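Local atomic coordinates of C protein alpha-antigen (Streptococcus agalactiae, PDB entry 1YWM), a protein that may play a role in both virulence and immunity as a cell-wall-anchored surface protein, of which this chain is the N-terminal domain. Residues Leu45-Pro55 / Asp80-Gly88; Leu118-Leu126 / Asn164-Asp172. All blocks are in the same frame, centred on the assembly; numbering follows the deposited sequence.

Contact 1: Leu45-Pro55 / Asp80-Gly88; sequences LYDVKLGKIDP and DVSQLQSTG
V81, the first residue of a short 3-10 turn, meets V48, I53 and P55, and here the contact is tightest. Its CG2 lies 3.9 Å from CG2 of V48, and its CG1 comes within 3.4 Å of the backbone O of I53. The two methyls part because CG1 sits between the backbone N and the carbonyl carbon (chi1 67°) while CG2 is anti to N, giving each a different neighbour. P55 adds a stiff ring, its CG 3.9 Å from CB of V81. One turn before V48, L45 sets its two methyls against consecutive residues, CD2 on L84 (3.7 Å to CB) and CD1 on the backbone of Q85. Compact branched residues suit this buried side, where V81 N and P55 O find partners in the hydroxyls of Y69 and Y94.

The outer side is looser and wet. The bent end of K49 reaches back so that its NZ gives a hydrogen bond of 2.8 Å to a water, which in turn donates to O of L84. Q85 curls over its own turn, NE2 bonding to O of S82, while OD1 of D80 accepts from N of S82, an Asx turn. The helix 45-49 ends in a Schellman motif at G51, whose positive phi a residue without a side chain adopts easily. Beneath the apolar side lies strand 66-73, with F71 touching both V81 and P55; L84 packs on Y78 of strand 76-78.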
loop_
_atom_site.group_PDB
_atom_site.type_symbol
_atom_site.label_atom_id
_atom_site.label_comp_id
_atom_site.label_asym_id
_atom_site.label_seq_id
_atom_site.Cartn_x
_atom_site.Cartn_y
_atom_site.Cartn_z
ATOM N N LEU A 45 -5.641 1.338 1.159
ATOM C CA LEU A 45 -6.845 1.527 1.978
ATOM C C LEU A 45 -7.001 0.428 3.029
ATOM O O LEU A 45 -7.635 0.644 4.063
ATOM C CB LEU A 45 -8.088 1.604 1.110
ATOM C CG LEU A 45 -8.102 2.757 0.082
ATOM C CD1 LEU A 45 -9.399 2.775 -0.677
ATOM C CD2 LEU A 45 -7.960 4.080 0.829
ATOM N N TYR A 46 -6.394 -0.737 2.782
ATOM C CA TYR A 46 -6.364 -1.783 3.821
ATOM C C TYR A 46 -5.747 -1.228 5.108
ATOM O O TYR A 46 -6.293 -1.423 6.224
ATOM C CB TYR A 46 -5.584 -3.009 3.311
ATOM C CG TYR A 46 -5.364 -4.072 4.372
ATOM C CD1 TYR A 46 -4.167 -4.149 5.050
ATOM C CD2 TYR A 46 -6.382 -4.996 4.694
ATOM C CE1 TYR A 46 -3.957 -5.117 6.032
ATOM C CE2 TYR A 46 -6.170 -5.996 5.676
ATOM C CZ TYR A 46 -4.956 -6.034 6.328
ATOM O OH TYR A 46 -4.703 -6.983 7.291
ATOM N N ASP A 47 -4.618 -0.537 4.940
ATOM C CA ASP A 47 -3.872 0.080 6.038
ATOM C C ASP A 47 -4.664 1.217 6.649
ATOM O O ASP A 47 -4.684 1.372 7.874
ATOM C CB ASP A 47 -2.521 0.622 5.569
ATOM C CG ASP A 47 -1.558 -0.455 5.124
ATOM O OD1 ASP A 47 -0.500 -0.081 4.543
ATOM O OD2 ASP A 47 -1.746 -1.677 5.318
ATOM N N VAL A 48 -5.321 2.006 5.794
ATOM C CA VAL A 48 -6.185 3.091 6.285
ATOM C C VAL A 48 -7.306 2.608 7.183
ATOM O O VAL A 48 -7.542 3.160 8.250
ATOM C CB VAL A 48 -6.787 3.897 5.139
ATOM C CG1 VAL A 48 -7.689 5.005 5.676
ATOM C CG2 VAL A 48 -5.657 4.507 4.322
ATOM N N LYS A 49 -7.994 1.561 6.762
ATOM C CA LYS A 49 -9.093 1.044 7.554
ATOM C C LYS A 49 -8.634 0.493 8.901
ATOM O O LYS A 49 -9.416 0.485 9.834
ATOM C CB LYS A 49 -9.908 0.043 6.738
ATOM C CG LYS A 49 -10.680 0.750 5.621
ATOM C CD LYS A 49 -11.879 -0.040 5.129
ATOM C CE LYS A 49 -12.823 0.859 4.317
ATOM N NZ LYS A 49 -12.154 1.414 3.072
ATOM N N LEU A 50 -7.369 0.077 9.008
ATOM C CA LEU A 50 -6.775 -0.320 10.284
ATOM C C LEU A 50 -6.218 0.867 11.090
ATOM O O LEU A 50 -5.573 0.664 12.129
ATOM C CB LEU A 50 -5.640 -1.339 10.068
ATOM C CG LEU A 50 -6.049 -2.662 9.401
ATOM C CD1 LEU A 50 -4.837 -3.559 9.178
ATOM C CD2 LEU A 50 -7.120 -3.367 10.211
ATOM N N GLY A 51 -6.434 2.083 10.591
ATOM C CA GLY A 51 -5.867 3.281 11.187
ATOM C C GLY A 51 -4.354 3.342 11.252
ATOM O O GLY A 51 -3.792 4.018 12.120
ATOM N N LYS A 52 -3.676 2.669 10.328
ATOM C CA LYS A 52 -2.209 2.633 10.296
ATOM C C LYS A 52 -1.506 3.781 9.565
ATOM O O LYS A 52 -0.270 3.892 9.625
ATOM C CB LYS A 52 -1.741 1.356 9.608
ATOM C CG LYS A 52 -1.891 0.068 10.414
ATOM C CD LYS A 52 -1.540 -1.187 9.556
ATOM C CE LYS A 52 -0.348 -0.965 8.599
ATOM N NZ LYS A 52 0.991 -0.840 9.262
ATOM N N ILE A 53 -2.269 4.618 8.866
ATOM C CA ILE A 53 -1.647 5.653 8.022
ATOM C C ILE A 53 -1.947 7.039 8.591
ATOM O O ILE A 53 -3.108 7.439 8.667
ATOM C CB ILE A 53 -2.172 5.561 6.568
ATOM C CG1 ILE A 53 -1.899 4.169 5.969
ATOM C CG2 ILE A 53 -1.574 6.688 5.686
ATOM C CD1 ILE A 53 -0.373 3.730 6.015
ATOM N N ASP A 54 -0.875 7.730 8.967
ATOM C CA ASP A 54 -0.920 9.120 9.352
ATOM C C ASP A 54 -0.073 9.897 8.354
ATOM O O ASP A 54 1.158 9.834 8.411
ATOM C CB ASP A 54 -0.331 9.287 10.751
ATOM C CG ASP A 54 -0.247 10.746 11.165
ATOM O OD1 ASP A 54 0.220 11.005 12.288
ATOM O OD2 ASP A 54 -0.599 11.687 10.413
ATOM N N PRO A 55 -0.721 10.602 7.413
ATOM C CA PRO A 55 0.019 11.314 6.357
ATOM C C PRO A 55 1.045 12.303 6.902
ATOM O O PRO A 55 2.067 12.542 6.237
ATOM C CB PRO A 55 -1.075 12.044 5.568
ATOM C CG PRO A 55 -2.319 11.189 5.796
ATOM C CD PRO A 55 -2.184 10.764 7.280
ATOM N N ASP A 80 -9.168 14.182 5.909
ATOM C CA ASP A 80 -8.962 13.052 6.819
ATOM C C ASP A 80 -8.713 11.831 5.958
ATOM O O ASP A 80 -9.574 11.484 5.158
ATOM C CB ASP A 80 -10.237 12.818 7.623
ATOM C CG ASP A 80 -10.130 11.660 8.618
ATOM O OD1 ASP A 80 -9.043 11.052 8.791
ATOM O OD2 ASP A 80 -11.124 11.303 9.283
ATOM N N VAL A 81 -7.545 11.214 6.104
ATOM C CA VAL A 81 -7.197 10.020 5.327
ATOM C C VAL A 81 -8.301 8.934 5.391
ATOM O O VAL A 81 -8.521 8.202 4.421
ATOM C CB VAL A 81 -5.820 9.460 5.729
ATOM C CG1 VAL A 81 -5.827 8.893 7.211
ATOM C CG2 VAL A 81 -5.319 8.419 4.665
ATOM N N SER A 82 -9.000 8.849 6.525
ATOM C CA SER A 82 -10.097 7.872 6.696
ATOM C C SER A 82 -11.267 8.064 5.710
ATOM O O SER A 82 -12.077 7.147 5.516
ATOM C CB SER A 82 -10.582 7.880 8.154
ATOM O OG SER A 82 -11.474 8.965 8.382
ATOM N N GLN A 83 -11.342 9.235 5.062
ATOM C CA GLN A 83 -12.359 9.479 4.034
ATOM C C GLN A 83 -12.046 8.904 2.647
ATOM O O GLN A 83 -12.938 8.883 1.775
ATOM C CB GLN A 83 -12.635 10.982 3.861
ATOM C CG GLN A 83 -13.013 11.718 5.147
ATOM C CD GLN A 83 -13.151 13.199 4.819
ATOM O OE1 GLN A 83 -12.151 13.899 4.721
ATOM N NE2 GLN A 83 -14.377 13.651 4.570
ATOM N N LEU A 84 -10.793 8.499 2.417
ATOM C CA LEU A 84 -10.428 7.897 1.138
ATOM C C LEU A 84 -11.151 6.552 1.008
ATOM O O LEU A 84 -11.048 5.710 1.881
ATOM C CB LEU A 84 -8.920 7.673 1.019
ATOM C CG LEU A 84 -8.070 8.955 1.052
ATOM C CD1 LEU A 84 -6.638 8.611 0.864
ATOM C CD2 LEU A 84 -8.549 9.958 -0.030
ATOM N N GLN A 85 -11.872 6.371 -0.078
ATOM C CA GLN A 85 -12.691 5.152 -0.230
ATOM C C GLN A 85 -12.583 4.546 -1.620
ATOM O O GLN A 85 -13.090 3.454 -1.878
ATOM C CB GLN A 85 -14.159 5.445 0.080
ATOM C CG GLN A 85 -14.444 5.921 1.515
ATOM C CD GLN A 85 -14.338 4.813 2.556
ATOM O OE1 GLN A 85 -14.826 3.702 2.340
ATOM N NE2 GLN A 85 -13.703 5.119 3.692
ATOM N N SER A 86 -11.925 5.252 -2.512
ATOM C CA SER A 86 -11.804 4.798 -3.897
ATOM C C SER A 86 -10.337 4.737 -4.272
ATOM O O SER A 86 -9.557 5.588 -3.846
ATOM C CB SER A 86 -12.516 5.782 -4.833
ATOM O OG SER A 86 -13.914 5.756 -4.601
ATOM N N THR A 87 -9.964 3.753 -5.086
ATOM C CA THR A 87 -8.592 3.640 -5.570
ATOM C C THR A 87 -8.368 4.421 -6.859
ATOM O O THR A 87 -9.310 4.807 -7.536
ATOM C CB THR A 87 -8.211 2.169 -5.812
ATOM O OG1 THR A 87 -9.122 1.620 -6.771
ATOM C CG2 THR A 87 -8.420 1.340 -4.546
ATOM N N GLY A 88 -7.108 4.634 -7.204
ATOM C CA GLY A 88 -6.790 5.404 -8.380
ATOM C C GLY A 88 -5.796 6.502 -8.040
ATOM O O GLY A 88 -5.218 6.532 -6.930
HETATM O O HOH W 1 -10.601 3.616 3.663
#

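Contact 2: Leu118-Leu126 / Asn164-Asp172; sequences LTIYDSTTL and NPKTQTDID
The chain leaves the last strand of the fibronectin-like beta sandwich, 113-121, and turns into the first helix of the three-helix bundle, while the start of helix 168-182 comes up beside this junction, with the CA atoms of Y121 and Q168 5.0 Å apart. Q168 uses both ends of its amide on the backbone of D122. OE1 accepts from D122 N at 2.7 Å, in the carbonyl plane though with a bent N-H angle of 138°; NE2 donates to D122 O at 3.3 Å, a longer but straighter bond. A glutamine suits this place because one flat group offers an acceptor and a donor side by side, and the bend at chi2 (63°) turns it back to the strand end.

Y121 lays its ring under the loop before the helix. O of K166 stands over one face, offset toward the rim, and has no hydrogen-bond partner in the model. The side chains of Y121 and I171 cross at about a right angle, and CG1 of I171 comes to CD2 of Y121 obliquely, 3.7 Å away; CD1 of I171 goes on to CD2 of L126 at 4.0 Å, so an aromatic and two branched side chains join strand, first helix and third helix. D122 OD1 accepts from T124 N, an Asx turn, and also from T124 OG1. T167 OG1 caps helix 168-182 by accepting from D170 N, whereas S123, at the N-cap position of helix 124-137, gives no capping bond, its OG going to D44 and R127. At the far end of the ring, Y121 OH donates to a water at 2.6 Å, which donates to O of N164.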
loop_
_atom_site.group_PDB
_atom_site.type_symbol
_atom_site.label_atom_id
_atom_site.label_comp_id
_atom_site.label_asym_id
_atom_site.label_seq_id
_atom_site.Cartn_x
_atom_site.Cartn_y
_atom_site.Cartn_z
ATOM N N LEU A 118 0.040 10.929 -5.818
ATOM C CA LEU A 118 -0.491 9.916 -4.895
ATOM C C LEU A 118 -1.148 8.778 -5.696
ATOM O O LEU A 118 -1.941 9.015 -6.605
ATOM C CB LEU A 118 -1.527 10.520 -3.933
ATOM C CG LEU A 118 -2.276 9.524 -3.039
ATOM C CD1 LEU A 118 -1.209 8.797 -2.155
ATOM C CD2 LEU A 118 -3.336 10.258 -2.166
ATOM N N THR A 119 -0.829 7.550 -5.314
ATOM C CA THR A 119 -1.497 6.377 -5.852
ATOM C C THR A 119 -2.270 5.707 -4.725
ATOM O O THR A 119 -1.677 5.347 -3.709
ATOM C CB THR A 119 -0.410 5.395 -6.350
ATOM O OG1 THR A 119 0.232 5.953 -7.493
ATOM C CG2 THR A 119 -1.074 4.046 -6.870
ATOM N N ILE A 120 -3.578 5.550 -4.873
ATOM C CA ILE A 120 -4.338 4.893 -3.829
ATOM C C ILE A 120 -4.666 3.483 -4.339
ATOM O O ILE A 120 -5.102 3.314 -5.468
ATOM C CB ILE A 120 -5.653 5.640 -3.506
ATOM C CG1 ILE A 120 -5.367 7.085 -3.019
ATOM C CG2 ILE A 120 -6.418 4.883 -2.453
ATOM C CD1 ILE A 120 -6.623 7.950 -3.012
ATOM N N TYR A 121 -4.462 2.491 -3.488
ATOM C CA TYR A 121 -4.757 1.111 -3.869
ATOM C C TYR A 121 -5.384 0.421 -2.691
ATOM O O TYR A 121 -5.531 1.014 -1.627
ATOM C CB TYR A 121 -3.485 0.413 -4.352
ATOM C CG TYR A 121 -2.386 0.153 -3.320
ATOM C CD1 TYR A 121 -1.533 1.175 -2.890
ATOM C CD2 TYR A 121 -2.174 -1.135 -2.799
ATOM C CE1 TYR A 121 -0.490 0.920 -1.965
ATOM C CE2 TYR A 121 -1.139 -1.396 -1.875
ATOM C CZ TYR A 121 -0.300 -0.376 -1.474
ATOM O OH TYR A 121 0.716 -0.589 -0.575
ATOM N N ASP A 122 -5.799 -0.825 -2.875
ATOM C CA ASP A 122 -6.460 -1.521 -1.786
ATOM C C ASP A 122 -6.104 -2.985 -1.925
ATOM O O ASP A 122 -6.542 -3.630 -2.887
ATOM C CB ASP A 122 -7.964 -1.369 -1.895
ATOM C CG ASP A 122 -8.677 -1.842 -0.666
ATOM O OD1 ASP A 122 -8.028 -2.460 0.217
ATOM O OD2 ASP A 122 -9.873 -1.581 -0.466
ATOM N N SER A 123 -5.316 -3.490 -0.972
ATOM C CA SER A 123 -4.930 -4.907 -0.983
ATOM C C SER A 123 -5.960 -5.817 -0.239
ATOM O O SER A 123 -5.734 -7.019 -0.100
ATOM C CB SER A 123 -3.539 -5.075 -0.387
ATOM O OG SER A 123 -3.540 -4.721 0.989
ATOM N N THR A 124 -7.086 -5.256 0.200
ATOM C CA THR A 124 -8.032 -5.996 1.036
ATOM C C THR A 124 -8.488 -7.340 0.423
ATOM O O THR A 124 -8.449 -8.389 1.094
ATOM C CB THR A 124 -9.253 -5.124 1.409
ATOM O OG1 THR A 124 -8.827 -4.031 2.257
ATOM C CG2 THR A 124 -10.222 -5.917 2.303
ATOM N N THR A 125 -8.933 -7.310 -0.826
ATOM C CA THR A 125 -9.442 -8.544 -1.440
ATOM C C THR A 125 -8.314 -9.549 -1.699
ATOM O O THR A 125 -8.484 -10.762 -1.499
ATOM C CB THR A 125 -10.179 -8.215 -2.702
ATOM O OG1 THR A 125 -11.341 -7.432 -2.346
ATOM C CG2 THR A 125 -10.768 -9.504 -3.307
ATOM N N LEU A 126 -7.172 -9.050 -2.173
ATOM C CA LEU A 126 -5.990 -9.896 -2.299
ATOM C C LEU A 126 -5.669 -10.570 -0.979
ATOM O O LEU A 126 -5.427 -11.792 -0.938
ATOM C CB LEU A 126 -4.785 -9.091 -2.801
ATOM C CG LEU A 126 -3.391 -9.750 -2.866
ATOM C CD1 LEU A 126 -3.429 -10.958 -3.837
ATOM C CD2 LEU A 126 -2.388 -8.690 -3.366
ATOM N N ASN A 164 5.981 -3.264 0.281
ATOM C CA ASN A 164 6.217 -2.465 -0.929
ATOM C C ASN A 164 4.915 -1.908 -1.470
ATOM O O ASN A 164 3.887 -2.604 -1.500
ATOM C CB ASN A 164 6.934 -3.286 -2.029
ATOM C CG ASN A 164 8.231 -3.907 -1.567
ATOM O OD1 ASN A 164 9.111 -3.242 -1.006
ATOM N ND2 ASN A 164 8.385 -5.210 -1.844
ATOM N N PRO A 165 4.921 -0.634 -1.875
ATOM C CA PRO A 165 3.707 -0.025 -2.425
ATOM C C PRO A 165 3.397 -0.579 -3.812
ATOM O O PRO A 165 4.323 -0.926 -4.540
ATOM C CB PRO A 165 4.062 1.473 -2.518
ATOM C CG PRO A 165 5.574 1.489 -2.658
ATOM C CD PRO A 165 6.067 0.299 -1.851
ATOM N N LYS A 166 2.122 -0.623 -4.169
ATOM C CA LYS A 166 1.689 -1.133 -5.461
ATOM C C LYS A 166 0.671 -0.198 -6.122
ATOM O O LYS A 166 0.073 0.639 -5.458
ATOM C CB LYS A 166 1.053 -2.521 -5.264
ATOM C CG LYS A 166 1.945 -3.544 -4.550
ATOM C CD LYS A 166 3.163 -3.915 -5.430
ATOM C CE LYS A 166 4.218 -4.674 -4.636
ATOM N NZ LYS A 166 5.529 -4.922 -5.354
ATOM N N THR A 167 0.450 -0.363 -7.422
ATOM C CA THR A 167 -0.787 0.139 -8.035
ATOM C C THR A 167 -1.900 -0.897 -7.915
ATOM O O THR A 167 -1.622 -2.104 -7.713
ATOM C CB THR A 167 -0.591 0.414 -9.521
ATOM O OG1 THR A 167 -0.225 -0.815 -10.155
ATOM C CG2 THR A 167 0.579 1.340 -9.759
ATOM N N GLN A 168 -3.151 -0.460 -8.079
ATOM C CA GLN A 168 -4.276 -1.418 -8.101
ATOM C C GLN A 168 -4.197 -2.459 -9.234
ATOM O O GLN A 168 -4.631 -3.624 -9.080
ATOM C CB GLN A 168 -5.591 -0.667 -8.201
ATOM C CG GLN A 168 -6.789 -1.481 -7.798
ATOM C CD GLN A 168 -6.735 -1.916 -6.328
ATOM O OE1 GLN A 168 -6.293 -1.166 -5.474
ATOM N NE2 GLN A 168 -7.196 -3.129 -6.046
ATOM N N THR A 169 -3.663 -2.037 -10.379
ATOM C CA THR A 169 -3.415 -2.968 -11.474
ATOM C C THR A 169 -2.501 -4.100 -11.010
ATOM O O THR A 169 -2.754 -5.294 -11.308
ATOM C CB THR A 169 -2.762 -2.243 -12.661
ATOM O OG1 THR A 169 -3.708 -1.329 -13.241
ATOM C CG2 THR A 169 -2.487 -3.250 -13.781
ATOM N N ASP A 170 -1.433 -3.729 -10.307
ATOM C CA ASP A 170 -0.519 -4.734 -9.776
ATOM C C ASP A 170 -1.227 -5.648 -8.753
ATOM O O ASP A 170 -1.086 -6.864 -8.821
ATOM C CB ASP A 170 0.746 -4.117 -9.205
ATOM C CG ASP A 170 1.935 -5.083 -9.224
ATOM O OD1 ASP A 170 2.969 -4.771 -8.610
ATOM O OD2 ASP A 170 1.939 -6.180 -9.825
ATOM N N ILE A 171 -1.962 -5.064 -7.807
ATOM C CA ILE A 171 -2.791 -5.859 -6.885
ATOM C C ILE A 171 -3.674 -6.884 -7.630
ATOM O O ILE A 171 -3.646 -8.094 -7.326
ATOM C CB ILE A 171 -3.627 -4.925 -5.971
ATOM C CG1 ILE A 171 -2.698 -4.074 -5.057
ATOM C CG2 ILE A 171 -4.744 -5.684 -5.238
ATOM C CD1 ILE A 171 -1.755 -4.833 -4.055
ATOM N N ASP A 172 -4.424 -6.418 -8.629
ATOM C CA ASP A 172 -5.319 -7.295 -9.374
ATOM C C ASP A 172 -4.550 -8.423 -10.076
ATOM O O ASP A 172 -5.027 -9.558 -10.142
ATOM C CB ASP A 172 -6.186 -6.504 -10.366
ATOM C CG ASP A 172 -7.192 -5.582 -9.675
ATOM O OD1 ASP A 172 -7.414 -5.692 -8.444
ATOM O OD2 ASP A 172 -7.801 -4.692 -10.297
HETATM O O HOH W 2 -4.035 2.309 -7.864
HETATM O O HOH W 3 1.475 -3.111 -0.782
#

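Contact 1 belongs wholly to the beta sandwich, where a short helix and a loop pack over strand 66-73; contact 2 lies where the sandwich meets the helix bundle, nearer the centre of the chain. Both are partly buried, with contact 1 carrying the more exposed edge. Both use bridging waters, but contact 1 otherwise relies on aliphatic packing, whereas contact 2 alone adds direct hydrogen bonds across its segments, from an amide to the backbone, and a tyrosine ring. They adjoin through strand 113-121: L45 N lies 2.8 Å from Y121 O, and G88 O is 2.8 Å from I120 N, both probable hydrogen bonds. T87 also packs against Q168, so the sandwich loop borders the interdomain junction.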